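Local coordinates for period circadian protein homolog 2 (PDB 3GDI) that takes part in the mammalian circadian clock as a transcription regulator whose tandem PAS domains probably mediate interactions between clock proteins, at residues Arg209-Ala214 / Ser230-Arg235; Phe27-Ser32 / Ala59-Phe64; Pro186-Leu191 / Glu240-Asp245. All blocks are in the same frame, centred on the assembly; numbering follows the deposited sequence.

The three contacts sample both PAS domains of the chain. Contact 2 lies in the first, where strand 26-31 meets the loop leading to helix 70-76; contacts 1 and 3 share the second. Contact 2 stands on the other side of the chain's centre, its centre about 41 Å from that of contact 1 and about 30 Å from that of contact 3, and it touches neither. Contacts 1 and 3 have centres about 14 Å apart and join through neighbouring strands 227-235 and 241-252, where Ile232 O and Leu244 N, 2.8 Å apart, probably form a hydrogen bond. Along the chain, contact 1 is nested within the loop that contact 3 closes.

Contact 1: residues Arg209-Ala214 / Ser230-Arg235; sequences RPLMLA and SPIRFR
The peptide carbonyl of Pro231 meets Leu211 beyond its oxygen end rather than over a face: Leu211 CD2 lies 4.4 Å from Pro231 O. Two guanidinium groups, of Arg209 and Arg235, lie farther along. They are turned nearly perpendicular to each other, with Arg209 NH2 and Arg235 NH1 still 5.5 Å apart. Both reach the carbonyl oxygen of Val202, Arg235 through NH1 and Arg209 weakly through NH2, which probably eases the closeness of the like charges; Arg235 also forms a salt bridge with Glu286.

The true touching point is apolar. Leu211, on helix 209-221, directs its side chain at the strand, and its CD2 methyl comes to 3.8 Å from Ile232 CD1. The two side chains slide past one another in opposite directions, and the contact is methyl against methyl. In Ile232 the CG1 branch is anti to the carbonyl carbon (chi1 -85°), and the further turn at chi2 of -73° swings CD1 round to the helix. Met212 follows one residue later in the helix but stays more distant, its SD 5.1 Å from Ile232 CD1; its side chain packs instead on Leu201, Leu204 and Ile300 of helix 291-303. At the strand, Arg233 N is hydrogen-bonded to OD1 of Asp208, the residue before Arg209.

With no hydrogen bond between the two segments, their direct attraction is dispersive and undemanding in direction, and the polar links between helix and strand pass through neighbouring residues, by Asp208 and, more weakly on the helix side, Val202.

Contact 2: residues Phe27-Ser32 / Ala59-Phe64; sequences FAVAVS and AKFVEF
Phe61 projects from its short 3-10 turn across three inward-facing residues of strand 26-31, and each of them meets a different part of it. With CG anti to the backbone N (chi1 -176°), the ring reaches out along the strand from Val31 past Val29 to Phe27.

The Val31 and Phe61 side chains cross at about a right angle. The CG2 branch of Val31 sits 3.7 Å from Phe61 CB, and so bears on the root of the aromatic side chain more than on its ring. Further along, Val29 places CG1 over one face of the Phe61 ring, while its CG2 is 4.3 Å from Phe61 CD1. At the far end the two rings are inclined at roughly 53°, and Phe61 CE1 approaches the edge of the Phe27 ring, 4.3 Å from Phe27 CE2. Phe27 in turn packs edge-to-face with Phe123, and Ile38 of the adjoining strand also touches Phe61.

The turn that presents Phe61 is braced on its own side: Lys60 N donates to Glu63 OE2 (3.3 Å) on the anti side of the carboxylate, 22° out of its plane, and Glu63 N returns a backbone bond to Lys60 O.

All four touching residues are buried. An antiparallel sheet closed over by the connecting segment that follows its first two strands is the arrangement of the PAS fold, here in the PAS-A domain.

Contact 3: residues Pro186-Leu191 / Glu240-Asp245; sequences PLLGYL and EYITLD
Ile242 contributes the largest share of the buried surface, reaching from strand 241-252 to the end of helix 184-188 and meeting Leu188 and Leu187 there. Its CD1 methyl makes both close approaches. One is to Leu188 CD2, at 3.5 Å, a snug separation for two methyl carbons; the other is to Leu187 O, at 3.8 Å. The Ile242 and Leu188 side chains cross at about a right angle, with end methyl against end methyl. Ile242 holds CG1 between its backbone N and carbonyl carbon (chi1 55°), and the extended chi2 of 174° then carries CD1 out to the helix. Pro272, from a loop, packs on the same isoleucine.

Leu188 contributes through one branch, CD2, while CD1 lies farther from Ile242. The Leu187 side chain comes no closer than 5.2 Å, from its CB to Ile242 CD1, so its contact is made largely by the carbonyl. The polar need of that oxygen is met by Tyr155 OH, which donates a hydrogen bond to it; the methyl merely packs beside it.

This is a helix-on-sheet contact of the second PAS domain, in which the helices between strands 177-180 and 227-235 lie against one face of the five-stranded antiparallel sheet. Phe167, on strand 166-171 of that sheet, touches Leu187, Leu188 and Leu244 alike, which places the three leucines in one apolar cluster.

Immediately after Leu188 the helix ends. Gly189 takes up a positive phi of 98°, a conformation readily open to glycine, which lacks a side chain, and the chain turns away from the strand. Leu188 is additionally tied to the hairpin by a backbone hydrogen bond with Arg237, in the turn between strands 227-235 and 241-252.

Contact 1: residues Arg209-Ala214 / Ser230-Arg235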
ATOM      1  N   ARG A 209      19.460 -14.918   5.905  1.00 53.03           N
ATOM      2  CA  ARG A 209      18.354 -15.106   4.982  1.00 52.71           C
ATOM      3  C   ARG A 209      17.765 -16.508   5.078  1.00 54.38           C
ATOM      4  O   ARG A 209      16.546 -16.673   5.167  1.00 54.98           O
ATOM      5  CB  ARG A 209      18.806 -14.818   3.559  1.00 51.14           C
ATOM      6  CG  ARG A 209      18.956 -13.358   3.320  1.00 50.29           C
ATOM      7  CD  ARG A 209      19.470 -13.043   1.951  1.00 50.30           C
ATOM      8  NE  ARG A 209      19.664 -11.605   1.853  1.00 53.55           N
ATOM      9  CZ  ARG A 209      20.381 -11.005   0.913  1.00 56.10           C
ATOM     10  NH1 ARG A 209      20.978 -11.725  -0.025  1.00 58.41           N
ATOM     11  NH2 ARG A 209      20.510  -9.684   0.923  1.00 56.28           N
ATOM     12  N   PRO A 210      18.618 -17.542   5.036  1.00 55.29           N
ATOM     13  CA  PRO A 210      18.076 -18.900   5.137  1.00 54.78           C
ATOM     14  C   PRO A 210      17.276 -19.062   6.436  1.00 54.33           C
ATOM     15  O   PRO A 210      16.358 -19.875   6.519  1.00 55.34           O
ATOM     16  CB  PRO A 210      19.330 -19.769   5.110  1.00 54.42           C
ATOM     17  CG  PRO A 210      20.240 -18.992   4.194  1.00 54.39           C
ATOM     18  CD  PRO A 210      20.049 -17.568   4.674  1.00 54.52           C
ATOM     19  N   LEU A 211      17.631 -18.284   7.452  1.00 54.27           N
ATOM     20  CA  LEU A 211      16.926 -18.352   8.727  1.00 53.87           C
ATOM     21  C   LEU A 211      15.461 -18.002   8.526  1.00 51.83           C
ATOM     22  O   LEU A 211      14.593 -18.531   9.215  1.00 52.60           O
ATOM     23  CB  LEU A 211      17.533 -17.381   9.748  1.00 54.95           C
ATOM     24  CG  LEU A 211      18.859 -17.716  10.440  1.00 57.03           C
ATOM     25  CD1 LEU A 211      19.951 -17.989   9.410  1.00 57.64           C
ATOM     26  CD2 LEU A 211      19.252 -16.546  11.346  1.00 55.80           C
ATOM     27  N   MET A 212      15.193 -17.103   7.584  1.00 49.42           N
ATOM     28  CA  MET A 212      13.826 -16.683   7.315  1.00 50.23           C
ATOM     29  C   MET A 212      12.913 -17.845   6.968  1.00 49.05           C
ATOM     30  O   MET A 212      11.724 -17.819   7.280  1.00 47.98           O
ATOM     31  CB  MET A 212      13.784 -15.641   6.195  1.00 49.94           C
ATOM     32  CG  MET A 212      14.187 -14.265   6.641  1.00 52.68           C
ATOM     33  SD  MET A 212      13.275 -13.737   8.127  1.00 57.15           S
ATOM     34  CE  MET A 212      11.885 -12.970   7.400  1.00 51.95           C
ATOM     35  N   LEU A 213      13.471 -18.870   6.336  1.00 49.53           N
ATOM     36  CA  LEU A 213      12.676 -20.031   5.964  1.00 52.02           C
ATOM     37  C   LEU A 213      12.128 -20.729   7.202  1.00 53.04           C
ATOM     38  O   LEU A 213      10.959 -21.119   7.237  1.00 55.55           O
ATOM     39  CB  LEU A 213      13.516 -21.016   5.159  1.00 53.26           C
ATOM     40  CG  LEU A 213      12.750 -22.255   4.704  1.00 54.61           C
ATOM     41  CD1 LEU A 213      11.642 -21.846   3.744  1.00 55.15           C
ATOM     42  CD2 LEU A 213      13.712 -23.223   4.035  1.00 55.18           C
ATOM     43  N   ALA A 214      12.973 -20.882   8.218  1.00 51.52           N
ATOM     44  CA  ALA A 214      12.576 -21.536   9.457  1.00 50.02           C
ATOM     45  C   ALA A 214      11.660 -20.634  10.261  1.00 49.54           C
ATOM     46  O   ALA A 214      10.773 -21.095  10.973  1.00 51.38           O
ATOM     47  CB  ALA A 214      13.805 -21.891  10.282  1.00 49.45           C
ATOM     48  N   SER A 230      16.173 -14.292  17.711  1.00 62.27           N
ATOM     49  CA  SER A 230      17.282 -13.355  17.648  1.00 60.72           C
ATOM     50  C   SER A 230      18.583 -14.137  17.646  1.00 57.88           C
ATOM     51  O   SER A 230      18.632 -15.264  18.139  1.00 58.87           O
ATOM     52  CB  SER A 230      17.240 -12.419  18.854  1.00 62.46           C
ATOM     53  OG  SER A 230      16.935 -13.144  20.027  1.00 66.17           O
ATOM     54  N   PRO A 231      19.654 -13.551  17.088  1.00 54.41           N
ATOM     55  CA  PRO A 231      19.618 -12.216  16.493  1.00 52.07           C
ATOM     56  C   PRO A 231      19.467 -12.304  14.979  1.00 50.23           C
ATOM     57  O   PRO A 231      19.773 -13.326  14.370  1.00 50.41           O
ATOM     58  CB  PRO A 231      20.970 -11.657  16.869  1.00 52.40           C
ATOM     59  CG  PRO A 231      21.847 -12.854  16.573  1.00 53.85           C
ATOM     60  CD  PRO A 231      21.046 -14.030  17.173  1.00 52.62           C
ATOM     61  N   ILE A 232      18.993 -11.223  14.385  1.00 45.88           N
ATOM     62  CA  ILE A 232      18.839 -11.136  12.949  1.00 43.90           C
ATOM     63  C   ILE A 232      19.490  -9.801  12.617  1.00 43.04           C
ATOM     64  O   ILE A 232      19.332  -8.839  13.365  1.00 42.83           O
ATOM     65  CB  ILE A 232      17.332 -11.109  12.536  1.00 44.25           C
ATOM     66  CG1 ILE A 232      16.778 -12.534  12.428  1.00 44.06           C
ATOM     67  CG2 ILE A 232      17.156 -10.394  11.207  1.00 40.62           C
ATOM     68  CD1 ILE A 232      17.267 -13.284  11.211  1.00 44.62           C
ATOM     69  N   ARG A 233      20.240  -9.742  11.527  1.00 43.47           N
ATOM     70  CA  ARG A 233      20.873  -8.495  11.133  1.00 44.32           C
ATOM     71  C   ARG A 233      20.096  -7.880   9.982  1.00 44.96           C
ATOM     72  O   ARG A 233      19.790  -8.548   9.005  1.00 46.87           O
ATOM     73  CB  ARG A 233      22.329  -8.742  10.766  1.00 43.76           C
ATOM     74  CG  ARG A 233      23.202  -8.878  12.003  1.00 45.15           C
ATOM     75  CD  ARG A 233      24.600  -9.305  11.667  1.00 48.54           C
ATOM     76  NE  ARG A 233      24.602 -10.602  11.000  1.00 52.49           N
ATOM     77  CZ  ARG A 233      25.696 -11.224  10.573  1.00 55.34           C
ATOM     78  NH1 ARG A 233      26.890 -10.665  10.744  1.00 54.05           N
ATOM     79  NH2 ARG A 233      25.595 -12.408   9.971  1.00 56.17           N
ATOM     80  N   PHE A 234      19.768  -6.601  10.124  1.00 44.91           N
ATOM     81  CA  PHE A 234      18.988  -5.858   9.139  1.00 44.63           C
ATOM     82  C   PHE A 234      19.825  -4.689   8.600  1.00 47.83           C
ATOM     83  O   PHE A 234      20.401  -3.922   9.383  1.00 48.73           O
ATOM     84  CB  PHE A 234      17.740  -5.319   9.831  1.00 42.87           C
ATOM     85  CG  PHE A 234      16.666  -4.863   8.894  1.00 43.20           C
ATOM     86  CD1 PHE A 234      15.564  -5.685   8.630  1.00 42.57           C
ATOM     87  CD2 PHE A 234      16.734  -3.611   8.289  1.00 39.44           C
ATOM     88  CE1 PHE A 234      14.540  -5.265   7.775  1.00 41.06           C
ATOM     89  CE2 PHE A 234      15.718  -3.183   7.433  1.00 41.25           C
ATOM     90  CZ  PHE A 234      14.618  -4.011   7.176  1.00 40.29           C
ATOM     91  N   ARG A 235      19.891  -4.541   7.278  1.00 47.16           N
ATOM     92  CA  ARG A 235      20.670  -3.467   6.679  1.00 49.00           C
ATOM     93  C   ARG A 235      19.992  -2.103   6.736  1.00 50.88           C
ATOM     94  O   ARG A 235      18.796  -1.974   6.470  1.00 53.01           O
ATOM     95  CB  ARG A 235      21.006  -3.801   5.229  1.00 49.84           C
ATOM     96  CG  ARG A 235      21.879  -2.751   4.546  1.00 52.44           C
ATOM     97  CD  ARG A 235      22.612  -3.337   3.343  1.00 54.68           C
ATOM     98  NE  ARG A 235      21.704  -4.055   2.457  1.00 55.18           N
ATOM     99  CZ  ARG A 235      20.753  -3.473   1.734  1.00 56.78           C
ATOM    100  NH1 ARG A 235      19.963  -4.205   0.961  1.00 54.01           N
ATOM    101  NH2 ARG A 235      20.605  -2.155   1.775  1.00 59.44           N
TER

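Contact 2: residues Phe27-Ser32 / Ala59-Phe64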
ATOM      1  N   PHE A  27       9.110  23.614  10.726  1.00 83.29           N
ATOM      2  CA  PHE A  27       8.684  24.712   9.875  1.00 81.16           C
ATOM      3  C   PHE A  27       7.307  24.404   9.322  1.00 79.84           C
ATOM      4  O   PHE A  27       6.904  23.247   9.245  1.00 80.19           O
ATOM      5  CB  PHE A  27       9.682  24.968   8.730  1.00 81.35           C
ATOM      6  CG  PHE A  27       9.635  23.951   7.612  1.00 82.50           C
ATOM      7  CD1 PHE A  27      10.450  22.824   7.636  1.00 82.69           C
ATOM      8  CD2 PHE A  27       8.798  24.142   6.513  1.00 82.74           C
ATOM      9  CE1 PHE A  27      10.434  21.906   6.580  1.00 82.55           C
ATOM     10  CE2 PHE A  27       8.776  23.227   5.458  1.00 81.75           C
ATOM     11  CZ  PHE A  27       9.594  22.110   5.492  1.00 81.50           C
ATOM     12  N   ALA A  28       6.576  25.448   8.960  1.00 78.98           N
ATOM     13  CA  ALA A  28       5.237  25.283   8.418  1.00 77.80           C
ATOM     14  C   ALA A  28       5.196  25.804   6.991  1.00 77.17           C
ATOM     15  O   ALA A  28       5.992  26.666   6.614  1.00 76.75           O
ATOM     16  CB  ALA A  28       4.229  26.034   9.276  1.00 77.95           C
ATOM     17  N   VAL A  29       4.272  25.273   6.200  1.00 76.33           N
ATOM     18  CA  VAL A  29       4.128  25.686   4.814  1.00 75.11           C
ATOM     19  C   VAL A  29       2.717  25.409   4.312  1.00 74.43           C
ATOM     20  O   VAL A  29       2.151  24.348   4.572  1.00 73.64           O
ATOM     21  CB  VAL A  29       5.143  24.951   3.911  1.00 75.09           C
ATOM     22  CG1 VAL A  29       4.927  23.450   4.005  1.00 75.66           C
ATOM     23  CG2 VAL A  29       4.995  25.416   2.475  1.00 74.61           C
ATOM     24  N   ALA A  30       2.150  26.382   3.606  1.00 73.90           N
ATOM     25  CA  ALA A  30       0.811  26.256   3.045  1.00 73.53           C
ATOM     26  C   ALA A  30       1.008  26.146   1.547  1.00 72.80           C
ATOM     27  O   ALA A  30       1.679  26.980   0.948  1.00 72.71           O
ATOM     28  CB  ALA A  30      -0.022  27.484   3.384  1.00 74.41           C
ATOM     29  N   VAL A  31       0.420  25.122   0.943  1.00 72.66           N
ATOM     30  CA  VAL A  31       0.580  24.891  -0.486  1.00 72.63           C
ATOM     31  C   VAL A  31      -0.738  24.835  -1.243  1.00 74.16           C
ATOM     32  O   VAL A  31      -1.613  24.035  -0.918  1.00 75.52           O
ATOM     33  CB  VAL A  31       1.350  23.574  -0.723  1.00 70.56           C
ATOM     34  CG1 VAL A  31       1.426  23.253  -2.203  1.00 70.13           C
ATOM     35  CG2 VAL A  31       2.736  23.690  -0.137  1.00 70.35           C
ATOM     36  N   SER A  32      -0.869  25.683  -2.259  1.00 74.92           N
ATOM     37  CA  SER A  32      -2.075  25.722  -3.070  1.00 75.62           C
ATOM     38  C   SER A  32      -2.394  24.327  -3.564  1.00 75.66           C
ATOM     39  O   SER A  32      -1.568  23.700  -4.220  1.00 75.74           O
ATOM     40  CB  SER A  32      -1.881  26.640  -4.274  1.00 77.71           C
ATOM     41  OG  SER A  32      -2.935  26.469  -5.210  1.00 79.00           O
ATOM     42  N   ALA A  59       7.715  29.042  -4.958  1.00 83.40           N
ATOM     43  CA  ALA A  59       7.463  28.270  -6.179  1.00 77.76           C
ATOM     44  C   ALA A  59       6.627  27.053  -5.793  1.00 73.67           C
ATOM     45  O   ALA A  59       5.897  27.083  -4.802  1.00 72.63           O
ATOM     46  CB  ALA A  59       8.774  27.815  -6.786  1.00 77.58           C
ATOM     47  N   LYS A  60       6.718  25.984  -6.573  1.00 69.59           N
ATOM     48  CA  LYS A  60       5.975  24.779  -6.225  1.00 66.26           C
ATOM     49  C   LYS A  60       6.782  24.057  -5.138  1.00 62.31           C
ATOM     50  O   LYS A  60       7.979  23.832  -5.293  1.00 61.78           O
ATOM     51  CB  LYS A  60       5.790  23.874  -7.447  1.00 66.35           C
ATOM     52  CG  LYS A  60       5.001  24.517  -8.584  1.00 67.63           C
ATOM     53  CD  LYS A  60       4.516  23.485  -9.603  1.00 68.16           C
ATOM     54  CE  LYS A  60       5.649  22.613 -10.130  1.00 69.41           C
ATOM     55  NZ  LYS A  60       5.142  21.526 -11.024  1.00 71.02           N
ATOM     56  N   PHE A  61       6.134  23.714  -4.032  1.00 59.45           N
ATOM     57  CA  PHE A  61       6.832  23.034  -2.944  1.00 56.18           C
ATOM     58  C   PHE A  61       7.462  21.717  -3.382  1.00 53.87           C
ATOM     59  O   PHE A  61       8.541  21.366  -2.917  1.00 52.80           O
ATOM     60  CB  PHE A  61       5.888  22.762  -1.778  1.00 54.54           C
ATOM     61  CG  PHE A  61       6.564  22.139  -0.585  1.00 56.01           C
ATOM     62  CD1 PHE A  61       7.515  22.849   0.141  1.00 58.10           C
ATOM     63  CD2 PHE A  61       6.244  20.848  -0.178  1.00 54.80           C
ATOM     64  CE1 PHE A  61       8.136  22.281   1.262  1.00 57.29           C
ATOM     65  CE2 PHE A  61       6.853  20.274   0.930  1.00 54.39           C
ATOM     66  CZ  PHE A  61       7.802  20.991   1.657  1.00 55.53           C
ATOM     67  N   VAL A  62       6.803  20.983  -4.270  1.00 51.90           N
ATOM     68  CA  VAL A  62       7.365  19.706  -4.694  1.00 52.39           C
ATOM     69  C   VAL A  62       8.747  19.828  -5.320  1.00 52.61           C
ATOM     70  O   VAL A  62       9.534  18.886  -5.272  1.00 53.91           O
ATOM     71  CB  VAL A  62       6.423  18.938  -5.675  1.00 50.57           C
ATOM     72  CG1 VAL A  62       5.219  18.420  -4.925  1.00 47.50           C
ATOM     73  CG2 VAL A  62       5.990  19.834  -6.819  1.00 48.90           C
ATOM     74  N   GLU A  63       9.062  20.986  -5.887  1.00 53.45           N
ATOM     75  CA  GLU A  63      10.364  21.165  -6.521  1.00 53.61           C
ATOM     76  C   GLU A  63      11.546  21.074  -5.552  1.00 52.63           C
ATOM     77  O   GLU A  63      12.681  20.884  -5.985  1.00 51.92           O
ATOM     78  CB  GLU A  63      10.398  22.488  -7.286  1.00 55.41           C
ATOM     79  CG  GLU A  63       9.113  22.735  -8.052  1.00 60.15           C
ATOM     80  CD  GLU A  63       9.230  23.819  -9.099  1.00 62.02           C
ATOM     81  OE1 GLU A  63       9.643  23.492 -10.234  1.00 62.92           O
ATOM     82  OE2 GLU A  63       8.907  24.990  -8.786  1.00 62.54           O
ATOM     83  N   PHE A  64      11.282  21.197  -4.250  1.00 52.49           N
ATOM     84  CA  PHE A  64      12.337  21.105  -3.231  1.00 51.31           C
ATOM     85  C   PHE A  64      12.381  19.739  -2.541  1.00 50.67           C
ATOM     86  O   PHE A  64      13.040  19.584  -1.517  1.00 52.35           O
ATOM     87  CB  PHE A  64      12.157  22.178  -2.158  1.00 52.14           C
ATOM     88  CG  PHE A  64      12.017  23.556  -2.704  1.00 52.89           C
ATOM     89  CD1 PHE A  64      10.758  24.121  -2.871  1.00 52.67           C
ATOM     90  CD2 PHE A  64      13.138  24.269  -3.118  1.00 53.19           C
ATOM     91  CE1 PHE A  64      10.616  25.375  -3.448  1.00 53.92           C
ATOM     92  CE2 PHE A  64      13.006  25.522  -3.697  1.00 53.16           C
ATOM     93  CZ  PHE A  64      11.742  26.075  -3.863  1.00 52.26           C
TER

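Contact 3: residues Pro186-Leu191 / Glu240-Asp245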
ATOM      1  N   PRO A 186      13.747   6.625  12.004  1.00 45.86           N
ATOM      2  CA  PRO A 186      14.926   7.037  12.773  1.00 46.76           C
ATOM      3  C   PRO A 186      15.899   5.892  13.089  1.00 47.18           C
ATOM      4  O   PRO A 186      17.081   6.126  13.344  1.00 48.17           O
ATOM      5  CB  PRO A 186      14.317   7.633  14.048  1.00 45.79           C
ATOM      6  CG  PRO A 186      12.995   8.127  13.587  1.00 45.13           C
ATOM      7  CD  PRO A 186      12.513   7.006  12.709  1.00 45.91           C
ATOM      8  N   LEU A 187      15.422   4.654  13.077  1.00 46.89           N
ATOM      9  CA  LEU A 187      16.316   3.541  13.393  1.00 46.04           C
ATOM     10  C   LEU A 187      16.919   2.857  12.167  1.00 45.76           C
ATOM     11  O   LEU A 187      17.855   2.072  12.296  1.00 45.82           O
ATOM     12  CB  LEU A 187      15.580   2.507  14.256  1.00 43.62           C
ATOM     13  CG  LEU A 187      15.105   2.965  15.642  1.00 43.08           C
ATOM     14  CD1 LEU A 187      14.156   1.944  16.219  1.00 41.33           C
ATOM     15  CD2 LEU A 187      16.294   3.167  16.560  1.00 38.56           C
ATOM     16  N   LEU A 188      16.401   3.164  10.977  1.00 45.19           N
ATOM     17  CA  LEU A 188      16.903   2.532   9.760  1.00 42.86           C
ATOM     18  C   LEU A 188      17.513   3.467   8.730  1.00 41.79           C
ATOM     19  O   LEU A 188      18.413   3.076   7.999  1.00 42.42           O
ATOM     20  CB  LEU A 188      15.789   1.726   9.093  1.00 41.01           C
ATOM     21  CG  LEU A 188      15.226   0.549   9.886  1.00 40.74           C
ATOM     22  CD1 LEU A 188      14.219  -0.159   9.015  1.00 40.24           C
ATOM     23  CD2 LEU A 188      16.344  -0.404  10.313  1.00 36.80           C
ATOM     24  N   GLY A 189      17.027   4.696   8.663  1.00 42.56           N
ATOM     25  CA  GLY A 189      17.561   5.623   7.679  1.00 44.45           C
ATOM     26  C   GLY A 189      16.692   5.695   6.429  1.00 45.53           C
ATOM     27  O   GLY A 189      16.793   6.648   5.648  1.00 45.90           O
ATOM     28  N   TYR A 190      15.838   4.692   6.233  1.00 42.95           N
ATOM     29  CA  TYR A 190      14.951   4.685   5.077  1.00 42.33           C
ATOM     30  C   TYR A 190      13.638   5.351   5.424  1.00 40.94           C
ATOM     31  O   TYR A 190      13.238   5.367   6.584  1.00 40.10           O
ATOM     32  CB  TYR A 190      14.602   3.262   4.636  1.00 42.04           C
ATOM     33  CG  TYR A 190      15.743   2.394   4.189  1.00 40.84           C
ATOM     34  CD1 TYR A 190      16.211   1.359   5.000  1.00 40.44           C
ATOM     35  CD2 TYR A 190      16.313   2.558   2.930  1.00 40.23           C
ATOM     36  CE1 TYR A 190      17.215   0.502   4.560  1.00 43.69           C
ATOM     37  CE2 TYR A 190      17.321   1.710   2.478  1.00 41.12           C
ATOM     38  CZ  TYR A 190      17.764   0.684   3.292  1.00 45.00           C
ATOM     39  OH  TYR A 190      18.740  -0.176   2.832  1.00 48.83           O
ATOM     40  N   LEU A 191      12.969   5.899   4.415  1.00 41.33           N
ATOM     41  CA  LEU A 191      11.646   6.482   4.613  1.00 41.43           C
ATOM     42  C   LEU A 191      10.692   5.342   4.210  1.00 41.49           C
ATOM     43  O   LEU A 191      11.026   4.517   3.351  1.00 42.19           O
ATOM     44  CB  LEU A 191      11.460   7.710   3.731  1.00 41.64           C
ATOM     45  CG  LEU A 191      12.426   8.865   4.042  1.00 44.45           C
ATOM     46  CD1 LEU A 191      11.970  10.124   3.282  1.00 43.00           C
ATOM     47  CD2 LEU A 191      12.455   9.141   5.552  1.00 40.56           C
ATOM     48  N   GLU A 240      25.123  -0.118   6.679  1.00 51.77           N
ATOM     49  CA  GLU A 240      25.540  -0.754   7.915  1.00 52.11           C
ATOM     50  C   GLU A 240      24.385  -1.571   8.471  1.00 51.27           C
ATOM     51  O   GLU A 240      23.223  -1.198   8.310  1.00 51.41           O
ATOM     52  CB  GLU A 240      25.928   0.316   8.928  1.00 55.15           C
ATOM     53  CG  GLU A 240      27.114  -0.018   9.775  1.00 59.18           C
ATOM     54  CD  GLU A 240      28.200   1.013   9.618  1.00 62.79           C
ATOM     55  OE1 GLU A 240      28.806   1.071   8.525  1.00 65.49           O
ATOM     56  OE2 GLU A 240      28.443   1.776  10.576  1.00 63.87           O
ATOM     57  N   TYR A 241      24.717  -2.671   9.141  1.00 50.10           N
ATOM     58  CA  TYR A 241      23.729  -3.559   9.741  1.00 47.57           C
ATOM     59  C   TYR A 241      23.506  -3.295  11.225  1.00 46.39           C
ATOM     60  O   TYR A 241      24.439  -2.959  11.941  1.00 47.26           O
ATOM     61  CB  TYR A 241      24.183  -5.004   9.601  1.00 46.92           C
ATOM     62  CG  TYR A 241      24.071  -5.557   8.213  1.00 49.09           C
ATOM     63  CD1 TYR A 241      22.843  -5.991   7.714  1.00 47.91           C
ATOM     64  CD2 TYR A 241      25.188  -5.626   7.381  1.00 48.79           C
ATOM     65  CE1 TYR A 241      22.730  -6.479   6.418  1.00 48.37           C
ATOM     66  CE2 TYR A 241      25.081  -6.112   6.080  1.00 48.90           C
ATOM     67  CZ  TYR A 241      23.852  -6.536   5.609  1.00 48.78           C
ATOM     68  OH  TYR A 241      23.746  -7.024   4.328  1.00 51.25           O
ATOM     69  N   ILE A 242      22.264  -3.441  11.676  1.00 43.35           N
ATOM     70  CA  ILE A 242      21.951  -3.300  13.089  1.00 42.70           C
ATOM     71  C   ILE A 242      21.449  -4.681  13.507  1.00 43.34           C
ATOM     72  O   ILE A 242      20.869  -5.406  12.696  1.00 42.83           O
ATOM     73  CB  ILE A 242      20.855  -2.236  13.363  1.00 43.03           C
ATOM     74  CG1 ILE A 242      19.591  -2.544  12.553  1.00 41.69           C
ATOM     75  CG2 ILE A 242      21.402  -0.844  13.062  1.00 39.26           C
ATOM     76  CD1 ILE A 242      18.410  -1.622  12.874  1.00 38.49           C
ATOM     77  N   THR A 243      21.699  -5.063  14.753  1.00 43.19           N
ATOM     78  CA  THR A 243      21.280  -6.368  15.234  1.00 43.60           C
ATOM     79  C   THR A 243      19.942  -6.268  15.922  1.00 45.48           C
ATOM     80  O   THR A 243      19.769  -5.505  16.870  1.00 46.26           O
ATOM     81  CB  THR A 243      22.319  -6.953  16.198  1.00 43.37           C
ATOM     82  OG1 THR A 243      23.534  -7.179  15.477  1.00 46.50           O
ATOM     83  CG2 THR A 243      21.840  -8.257  16.804  1.00 40.92           C
ATOM     84  N   LEU A 244      18.996  -7.061  15.440  1.00 47.22           N
ATOM     85  CA  LEU A 244      17.648  -7.060  15.979  1.00 47.15           C
ATOM     86  C   LEU A 244      17.273  -8.270  16.825  1.00 48.22           C
ATOM     87  O   LEU A 244      17.797  -9.370  16.643  1.00 47.96           O
ATOM     88  CB  LEU A 244      16.651  -6.952  14.825  1.00 47.05           C
ATOM     89  CG  LEU A 244      16.514  -5.643  14.042  1.00 45.95           C
ATOM     90  CD1 LEU A 244      17.859  -5.008  13.820  1.00 46.42           C
ATOM     91  CD2 LEU A 244      15.829  -5.936  12.720  1.00 45.18           C
ATOM     92  N   ASP A 245      16.370  -8.023  17.769  1.00 49.79           N
ATOM     93  CA  ASP A 245      15.785  -9.042  18.634  1.00 49.91           C
ATOM     94  C   ASP A 245      14.352  -8.929  18.125  1.00 48.29           C
ATOM     95  O   ASP A 245      13.713  -7.884  18.267  1.00 46.44           O
ATOM     96  CB  ASP A 245      15.854  -8.647  20.113  1.00 54.22           C
ATOM     97  CG  ASP A 245      17.232  -8.871  20.714  1.00 59.39           C
ATOM     98  OD1 ASP A 245      17.431  -8.556  21.911  1.00 64.08           O
ATOM     99  OD2 ASP A 245      18.119  -9.367  19.992  1.00 61.36           O
TER